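Local coordinates for protein putative GntR-family transcriptional regulator (Bordetella bronchiseptica RB50, PDB 3CNV) that probably binds a small effector molecule through its UTRA domain and so regulates transcription as a member of the GntR family, at residues Ser21-Leu29 against Phe73-Thr82; Ala109-Ala117 against Val122-Gln130. One frame throughout, in Å; residues are numbered along the deposited sequence.

In the fold
From the N terminus the chain first lays down strand 20-30, within this chain an outermost strand of the six-stranded antiparallel sheet, then runs through the next two strands, 46-56 and 59-69. Contact 1 closes that excursion: segment 73-82, with the start of helix 78-83, returns over strand 20-30. After helix 88-96 the chain forms strand 102-111, outermost within this chain at the other end of the sheet, and contact 2 is the short connection from there into its neighbour 127-137. The two loops follow in series, neither nested nor crossed. The centres of contact 1 and contact 2 are 25 Å apart, and both reach the same sheet; contact 1 ties a helix to one outer strand, while contact 2 joins two adjacent strands.

Contact 1 of 2, residues Ser21-Leu29 against Phe73-Thr82; sequences SRILECRRL and FRGLTLELLT
Strand residues 21-29 and the 78-82 part of helix 78-83 run nearly antiparallel, their axes 159° apart and 9.3 Å from each other at closest approach; by CA position Cys26 lies nearest Leu78, and Ile23 nearest Thr82. Ile23 and Leu78 slide past one another in opposite directions, and the branch methyl Ile23 CG2 meets Leu78 CD1 at 3.6 Å. The other branch of Ile23 crosses Leu81 at about a right angle, CG1 lying 3.8 Å from Leu81 CB. Cys26 rests against the same two leucines: its CB touches Leu78 CD1, and its sulfur, set anti to the backbone N (chi1 -175°), reaches Leu81 CD1 at 3.8 Å. This is a helix laid over strand 20-30, at the edge of the UTRA-domain sheet within this chain, and Leu81 continues inward to Ile50 of strand 46-56 and to Leu88 and Leu91 of helix 88-96. Thr77 is the N-cap of the helix, OG1 accepting from Leu80 N. Farther along the strand, Arg28 grips the backbone just before the cap. Its extended chain brings the guanidinium end-on to one carbonyl: Leu76 O lies close to the guanidinium plane and takes Arg28 NH1 at 2.8 Å and NH2 at 2.9 Å, both bonds bent because one oxygen is shared. Leu76 closes the type I turn that starts at Phe73, so the arginine ties that turn to the strand.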
loop_
_atom_site.group_PDB
_atom_site.type_symbol
_atom_site.label_atom_id
_atom_site.label_comp_id
_atom_site.label_asym_id
_atom_site.label_seq_id
_atom_site.Cartn_x
_atom_site.Cartn_y
_atom_site.Cartn_z
ATOM N N SER C 21 -2.437 -10.369 23.676
ATOM C CA SER C 21 -3.875 -10.073 23.561
ATOM C C SER C 21 -4.618 -10.613 24.789
ATOM O O SER C 21 -4.380 -11.703 25.256
ATOM C CB SER C 21 -4.494 -10.745 22.330
ATOM O OG SER C 21 -5.819 -10.204 22.057
ATOM N N ARG C 22 -5.584 -9.851 25.247
ATOM C CA ARG C 22 -6.397 -10.237 26.383
ATOM C C ARG C 22 -7.812 -9.843 26.039
ATOM O O ARG C 22 -8.078 -8.681 25.775
ATOM C CB ARG C 22 -5.893 -9.561 27.680
ATOM C CG ARG C 22 -6.637 -9.998 28.894
ATOM C CD ARG C 22 -5.896 -9.718 30.217
ATOM N NE ARG C 22 -5.801 -8.291 30.354
ATOM C CZ ARG C 22 -6.712 -7.477 30.861
ATOM N NH1 ARG C 22 -7.857 -7.906 31.378
ATOM N NH2 ARG C 22 -6.457 -6.179 30.837
ATOM N N ILE C 23 -8.723 -10.818 26.069
ATOM C CA ILE C 23 -10.144 -10.584 25.725
ATOM C C ILE C 23 -10.845 -9.932 26.920
ATOM O O ILE C 23 -10.793 -10.417 28.081
ATOM C CB ILE C 23 -10.879 -11.861 25.366
ATOM C CG1 ILE C 23 -10.140 -12.611 24.207
ATOM C CG2 ILE C 23 -12.392 -11.568 25.117
ATOM C CD1 ILE C 23 -10.069 -11.863 22.890
ATOM N N LEU C 24 -11.528 -8.837 26.644
ATOM C CA LEU C 24 -12.163 -8.066 27.707
ATOM C C LEU C 24 -13.707 -8.291 27.761
ATOM O O LEU C 24 -14.346 -8.310 28.791
ATOM C CB LEU C 24 -11.815 -6.594 27.466
ATOM C CG LEU C 24 -10.674 -5.897 28.154
ATOM C CD1 LEU C 24 -9.432 -6.665 28.572
ATOM C CD2 LEU C 24 -10.476 -4.558 27.407
ATOM N N GLU C 25 -14.264 -8.414 26.583
ATOM C CA GLU C 25 -15.683 -8.577 26.371
ATOM C C GLU C 25 -15.930 -9.436 25.179
ATOM O O GLU C 25 -15.189 -9.379 24.181
ATOM C CB GLU C 25 -16.347 -7.232 26.128
ATOM C CG GLU C 25 -16.261 -6.260 27.325
ATOM C CD GLU C 25 -16.884 -4.915 26.999
ATOM O OE1 GLU C 25 -18.042 -4.923 26.503
ATOM O OE2 GLU C 25 -16.226 -3.867 27.210
ATOM N N CYS C 26 -17.030 -10.164 25.254
ATOM C CA CYS C 26 -17.484 -10.983 24.137
ATOM C C CYS C 26 -18.970 -11.244 24.271
ATOM O O CYS C 26 -19.407 -11.743 25.282
ATOM C CB CYS C 26 -16.698 -12.312 24.142
ATOM S SG CYS C 26 -17.005 -13.416 22.737
ATOM N N ARG C 27 -19.741 -10.814 23.286
ATOM C CA ARG C 27 -21.214 -10.850 23.345
ATOM C C ARG C 27 -21.744 -10.978 21.924
ATOM O O ARG C 27 -21.090 -10.554 21.000
ATOM C CB ARG C 27 -21.824 -9.504 23.824
ATOM C CG ARG C 27 -21.645 -9.181 25.176
ATOM C CD ARG C 27 -22.360 -7.851 25.438
ATOM N NE ARG C 27 -21.734 -6.793 24.647
ATOM C CZ ARG C 27 -22.309 -5.628 24.346
ATOM N NH1 ARG C 27 -23.545 -5.358 24.754
ATOM N NH2 ARG C 27 -21.645 -4.733 23.621
ATOM N N ARG C 28 -22.956 -11.496 21.802
ATOM C CA ARG C 28 -23.694 -11.381 20.555
ATOM C C ARG C 28 -24.751 -10.299 20.730
ATOM O O ARG C 28 -25.300 -10.141 21.795
ATOM C CB ARG C 28 -24.282 -12.721 20.129
ATOM C CG ARG C 28 -23.187 -13.580 19.549
ATOM C CD ARG C 28 -23.541 -15.039 19.550
ATOM N NE ARG C 28 -22.692 -15.842 18.659
ATOM C CZ ARG C 28 -21.464 -16.266 18.957
ATOM N NH1 ARG C 28 -20.903 -15.976 20.133
ATOM N NH2 ARG C 28 -20.799 -16.995 18.074
ATOM N N LEU C 29 -24.970 -9.535 19.680
ATOM C CA LEU C 29 -25.994 -8.527 19.678
ATOM C C LEU C 29 -26.533 -8.168 18.313
ATOM O O LEU C 29 -26.012 -8.566 17.275
ATOM C CB LEU C 29 -25.526 -7.267 20.381
ATOM C CG LEU C 29 -24.122 -6.759 20.081
ATOM C CD1 LEU C 29 -24.051 -5.812 18.888
ATOM C CD2 LEU C 29 -23.603 -6.075 21.405
ATOM N N PHE C 73 -19.786 -16.804 12.136
ATOM C CA PHE C 73 -18.951 -16.900 13.328
ATOM C C PHE C 73 -19.693 -17.494 14.504
ATOM O O PHE C 73 -19.357 -17.262 15.682
ATOM C CB PHE C 73 -18.347 -15.538 13.666
ATOM C CG PHE C 73 -17.199 -15.143 12.766
ATOM C CD1 PHE C 73 -15.914 -15.616 13.010
ATOM C CD2 PHE C 73 -17.417 -14.324 11.648
ATOM C CE1 PHE C 73 -14.871 -15.253 12.149
ATOM C CE2 PHE C 73 -16.407 -13.935 10.838
ATOM C CZ PHE C 73 -15.114 -14.416 11.077
ATOM N N ARG C 74 -20.719 -18.272 14.160
ATOM C CA ARG C 74 -21.560 -18.935 15.179
ATOM C C ARG C 74 -20.739 -19.741 16.168
ATOM O O ARG C 74 -21.025 -19.743 17.356
ATOM C CB ARG C 74 -22.696 -19.750 14.548
ATOM C CG ARG C 74 -23.860 -18.809 14.256
ATOM C CD ARG C 74 -25.094 -19.543 13.778
ATOM N NE ARG C 74 -25.031 -19.745 12.335
ATOM C CZ ARG C 74 -24.532 -20.831 11.743
ATOM N NH1 ARG C 74 -24.052 -21.850 12.470
ATOM N NH2 ARG C 74 -24.515 -20.892 10.408
ATOM N N GLY C 75 -19.658 -20.338 15.711
ATOM C CA GLY C 75 -18.853 -21.189 16.597
ATOM C C GLY C 75 -17.997 -20.423 17.603
ATOM O O GLY C 75 -17.333 -21.005 18.483
ATOM N N LEU C 76 -18.015 -19.101 17.477
ATOM C CA LEU C 76 -17.072 -18.255 18.205
ATOM C C LEU C 76 -17.554 -18.115 19.632
ATOM O O LEU C 76 -18.665 -17.648 19.856
ATOM C CB LEU C 76 -16.890 -16.887 17.530
ATOM C CG LEU C 76 -15.726 -15.944 17.898
ATOM C CD1 LEU C 76 -14.377 -16.698 17.899
ATOM C CD2 LEU C 76 -15.659 -14.777 16.947
ATOM N N THR C 77 -16.739 -18.569 20.590
ATOM C CA THR C 77 -17.062 -18.433 22.021
ATOM C C THR C 77 -15.927 -17.803 22.806
ATOM O O THR C 77 -14.817 -17.669 22.311
ATOM C CB THR C 77 -17.404 -19.757 22.667
ATOM O OG1 THR C 77 -16.310 -20.693 22.556
ATOM C CG2 THR C 77 -18.674 -20.349 22.032
ATOM N N LEU C 78 -16.219 -17.444 24.049
ATOM C CA LEU C 78 -15.194 -16.813 24.920
ATOM C C LEU C 78 -14.151 -17.872 25.228
ATOM O O LEU C 78 -12.946 -17.617 25.216
ATOM C CB LEU C 78 -15.798 -16.259 26.197
ATOM C CG LEU C 78 -14.857 -15.531 27.133
ATOM C CD1 LEU C 78 -14.299 -14.238 26.514
ATOM C CD2 LEU C 78 -15.604 -15.258 28.455
ATOM N N GLU C 79 -14.645 -19.082 25.418
ATOM C CA GLU C 79 -13.787 -20.195 25.785
ATOM C C GLU C 79 -12.782 -20.423 24.658
ATOM O O GLU C 79 -11.605 -20.681 24.897
ATOM C CB GLU C 79 -14.586 -21.480 26.096
ATOM C CG GLU C 79 -13.718 -22.744 26.244
ATOM C CD GLU C 79 -13.218 -23.360 24.878
ATOM O OE1 GLU C 79 -13.938 -23.237 23.822
ATOM O OE2 GLU C 79 -12.095 -23.972 24.862
ATOM N N LEU C 80 -13.278 -20.303 23.416
ATOM C CA LEU C 80 -12.409 -20.492 22.244
ATOM C C LEU C 80 -11.329 -19.416 22.233
ATOM O O LEU C 80 -10.139 -19.691 22.081
ATOM C CB LEU C 80 -13.209 -20.466 20.960
ATOM C CG LEU C 80 -12.463 -20.749 19.644
ATOM C CD1 LEU C 80 -11.907 -22.162 19.549
ATOM C CD2 LEU C 80 -13.399 -20.529 18.523
ATOM N N LEU C 81 -11.764 -18.178 22.439
ATOM C CA LEU C 81 -10.887 -17.016 22.381
ATOM C C LEU C 81 -9.792 -17.058 23.418
ATOM O O LEU C 81 -8.667 -16.653 23.166
ATOM C CB LEU C 81 -11.666 -15.702 22.504
ATOM C CG LEU C 81 -12.556 -15.406 21.315
ATOM C CD1 LEU C 81 -13.490 -14.221 21.587
ATOM C CD2 LEU C 81 -11.728 -15.147 20.093
ATOM N N THR C 82 -10.113 -17.531 24.594
ATOM C CA THR C 82 -9.245 -17.289 25.708
ATOM C C THR C 82 -8.323 -18.469 25.835
ATOM O O THR C 82 -7.329 -18.360 26.526
ATOM C CB THR C 82 -9.991 -17.057 27.035
ATOM O OG1 THR C 82 -10.814 -18.186 27.337
ATOM C CG2 THR C 82 -10.872 -15.783 26.929
#

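Contact 2 of 2, residues Ala109-Ala117 against Val122-Gln130; sequences AVAASPEIA and VEPGRPLLQ
Val110 and Leu128 face each other as an antiparallel hydrogen-bonded pair, Val110 N giving to Leu128 O at 2.9 Å and Leu128 N to Val110 O at 2.8 Å, both nearly straight. Ala109 with Leu129 and Ala111 with Pro127 are the non-hydrogen-bonded pairs on either side. Follow-on bonds then carry the pairing past the strand ends: Ala112 N donates to Arg126 O, and Ala112 O accepts from Gly125 N at 2.7 Å on a lone pair.

The Leu128 side chain reaches from the strand pair to the connection. Its CB lies near Val110 CG2 and Val110 O. With CG anti to the carbonyl carbon (chi1 -54°), the chain leans toward Ala112, and Leu128 CG is 3.9 Å from Ala112 CB. At the tip Leu128 CD1 presses on Ala112 CB at 3.6 Å and also touches Ile116 CG2, the two side chains crossing at a slant. Ala112 CB also meets Val122 CG2, while Ala117 CB packs against Val122 CG2 and the Pro124 ring. Leu151 touches both Val122 and Leu128 from outside the two segments.

Val122 N closes the far end on Ala117 O at 3.0 Å, approaching from above the carbonyl plane. Ser113 OG takes the Ile116 N-H in an ST motif, and a type II turn runs from Glu123 to Arg126, with Gly125 at positive phi. On the face bearing Ala109, Ala111, Pro127 and Leu129, the second subunit packs against the strands, Leu129 meeting its own counterpart. Strands 102-111 and 127-137, neighbours in sequence and in the UTRA sheet, thus form a beta hairpin whose long connection carries the short helix 117-120, at the interface with the second subunit.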
loop_
_atom_site.group_PDB
_atom_site.type_symbol
_atom_site.label_atom_id
_atom_site.label_comp_id
_atom_site.label_asym_id
_atom_site.label_seq_id
_atom_site.Cartn_x
_atom_site.Cartn_y
_atom_site.Cartn_z
ATOM N N ALA C 109 -7.172 11.286 15.100
ATOM C CA ALA C 109 -6.736 11.474 16.489
ATOM C C ALA C 109 -7.915 11.924 17.292
ATOM O O ALA C 109 -8.665 12.827 16.885
ATOM C CB ALA C 109 -5.556 12.486 16.647
ATOM N N VAL C 110 -8.074 11.249 18.411
ATOM C CA VAL C 110 -9.142 11.499 19.322
ATOM C C VAL C 110 -8.626 11.624 20.762
ATOM O O VAL C 110 -7.508 11.281 21.058
ATOM C CB VAL C 110 -10.214 10.350 19.216
ATOM C CG1 VAL C 110 -10.752 10.219 17.744
ATOM C CG2 VAL C 110 -9.702 9.042 19.739
ATOM N N ALA C 111 -9.467 12.178 21.625
ATOM C CA ALA C 111 -9.264 12.168 23.103
ATOM C C ALA C 111 -9.742 10.865 23.747
ATOM O O ALA C 111 -10.781 10.333 23.421
ATOM C CB ALA C 111 -9.967 13.415 23.749
ATOM N N ALA C 112 -8.910 10.319 24.621
ATOM C CA ALA C 112 -9.270 9.165 25.465
ATOM C C ALA C 112 -10.501 9.463 26.290
ATOM O O ALA C 112 -10.576 10.446 27.021
ATOM C CB ALA C 112 -8.091 8.726 26.337
ATOM N N SER C 113 -11.514 8.647 26.054
ATOM C CA SER C 113 -12.802 8.741 26.759
ATOM C C SER C 113 -12.645 8.274 28.199
ATOM O O SER C 113 -11.678 7.582 28.580
ATOM C CB SER C 113 -13.887 7.906 26.084
ATOM O OG SER C 113 -13.577 6.521 26.227
ATOM N N PRO C 114 -13.601 8.679 29.027
ATOM C CA PRO C 114 -13.653 8.189 30.387
ATOM C C PRO C 114 -13.629 6.660 30.455
ATOM O O PRO C 114 -13.023 6.103 31.356
ATOM C CB PRO C 114 -14.969 8.792 30.903
ATOM C CG PRO C 114 -15.176 9.989 30.096
ATOM C CD PRO C 114 -14.556 9.790 28.788
ATOM N N GLU C 115 -14.221 5.975 29.480
ATOM C CA GLU C 115 -14.291 4.471 29.516
ATOM C C GLU C 115 -12.954 3.821 29.065
ATOM O O GLU C 115 -12.504 2.808 29.625
ATOM C CB GLU C 115 -15.451 3.921 28.626
ATOM C CG GLU C 115 -15.347 2.370 28.267
ATOM C CD GLU C 115 -16.421 1.878 27.250
ATOM O OE1 GLU C 115 -16.351 2.193 26.030
ATOM O OE2 GLU C 115 -17.356 1.162 27.672
ATOM N N ILE C 116 -12.341 4.416 28.036
ATOM C CA ILE C 116 -11.104 3.877 27.452
ATOM C C ILE C 116 -9.854 4.201 28.253
ATOM O O ILE C 116 -8.965 3.360 28.412
ATOM C CB ILE C 116 -10.936 4.323 26.002
ATOM C CG1 ILE C 116 -12.085 3.740 25.171
ATOM C CG2 ILE C 116 -9.546 3.881 25.365
ATOM C CD1 ILE C 116 -12.094 2.253 25.135
ATOM N N ALA C 117 -9.813 5.396 28.812
ATOM C CA ALA C 117 -8.599 5.885 29.441
ATOM C C ALA C 117 -7.994 4.861 30.448
ATOM O O ALA C 117 -6.834 4.486 30.302
ATOM C CB ALA C 117 -8.828 7.239 30.068
ATOM N N VAL C 122 -4.130 5.631 31.041
ATOM C CA VAL C 122 -3.975 7.073 30.835
ATOM C C VAL C 122 -5.114 7.898 31.386
ATOM O O VAL C 122 -6.134 7.401 31.766
ATOM C CB VAL C 122 -3.838 7.409 29.315
ATOM C CG1 VAL C 122 -2.666 6.651 28.699
ATOM C CG2 VAL C 122 -5.130 7.070 28.515
ATOM N N GLU C 123 -4.931 9.197 31.361
ATOM C CA GLU C 123 -5.947 10.124 31.852
ATOM C C GLU C 123 -6.972 10.419 30.772
ATOM O O GLU C 123 -6.644 10.486 29.605
ATOM C CB GLU C 123 -5.297 11.449 32.337
ATOM C CG GLU C 123 -4.841 12.347 31.178
ATOM C CD GLU C 123 -3.479 11.980 30.458
ATOM O OE1 GLU C 123 -2.853 10.844 30.659
ATOM O OE2 GLU C 123 -3.063 12.903 29.674
ATOM N N PRO C 124 -8.234 10.620 31.153
ATOM C CA PRO C 124 -9.131 11.003 30.058
ATOM C C PRO C 124 -8.685 12.284 29.359
ATOM O O PRO C 124 -8.151 13.225 29.977
ATOM C CB PRO C 124 -10.490 11.180 30.765
ATOM C CG PRO C 124 -10.364 10.456 32.053
ATOM C CD PRO C 124 -8.924 10.566 32.451
ATOM N N GLY C 125 -8.892 12.326 28.066
ATOM C CA GLY C 125 -8.434 13.476 27.277
ATOM C C GLY C 125 -7.134 13.227 26.550
ATOM O O GLY C 125 -6.808 13.923 25.592
ATOM N N ARG C 126 -6.414 12.190 26.977
ATOM C CA ARG C 126 -5.115 11.798 26.343
ATOM C C ARG C 126 -5.290 11.529 24.850
ATOM O O ARG C 126 -6.252 10.838 24.438
ATOM C CB ARG C 126 -4.561 10.548 27.013
ATOM C CG ARG C 126 -3.403 9.878 26.386
ATOM C CD ARG C 126 -2.151 10.699 26.457
ATOM N NE ARG C 126 -1.381 10.245 27.573
ATOM C CZ ARG C 126 -0.210 9.648 27.490
ATOM N NH1 ARG C 126 0.418 9.501 26.343
ATOM N NH2 ARG C 126 0.355 9.258 28.588
ATOM N N PRO C 127 -4.415 12.116 24.011
ATOM C CA PRO C 127 -4.647 11.812 22.579
ATOM C C PRO C 127 -4.297 10.353 22.223
ATOM O O PRO C 127 -3.256 9.795 22.683
ATOM C CB PRO C 127 -3.691 12.752 21.875
ATOM C CG PRO C 127 -3.457 13.837 22.778
ATOM C CD PRO C 127 -3.494 13.254 24.191
ATOM N N LEU C 128 -5.221 9.755 21.469
ATOM C CA LEU C 128 -5.114 8.366 20.984
ATOM C C LEU C 128 -5.326 8.397 19.470
ATOM O O LEU C 128 -6.006 9.311 18.914
ATOM C CB LEU C 128 -6.187 7.447 21.606
ATOM C CG LEU C 128 -6.297 7.404 23.113
ATOM C CD1 LEU C 128 -7.530 6.505 23.570
ATOM C CD2 LEU C 128 -4.967 6.887 23.736
ATOM N N LEU C 129 -4.706 7.439 18.824
ATOM C CA LEU C 129 -4.859 7.178 17.370
ATOM C C LEU C 129 -6.024 6.195 17.206
ATOM O O LEU C 129 -6.036 5.103 17.765
ATOM C CB LEU C 129 -3.620 6.629 16.742
ATOM C CG LEU C 129 -3.684 6.271 15.245
ATOM C CD1 LEU C 129 -3.893 7.522 14.376
ATOM C CD2 LEU C 129 -2.514 5.471 14.787
ATOM N N GLN C 130 -7.064 6.669 16.543
ATOM C CA GLN C 130 -8.212 5.812 16.247
ATOM C C GLN C 130 -8.078 5.297 14.817
ATOM O O GLN C 130 -7.888 6.051 13.855
ATOM C CB GLN C 130 -9.539 6.517 16.505
ATOM C CG GLN C 130 -10.790 5.729 16.074
ATOM C CD GLN C 130 -12.098 6.412 16.511
ATOM O OE1 GLN C 130 -12.346 6.596 17.690
ATOM N NE2 GLN C 130 -12.875 6.851 15.562
#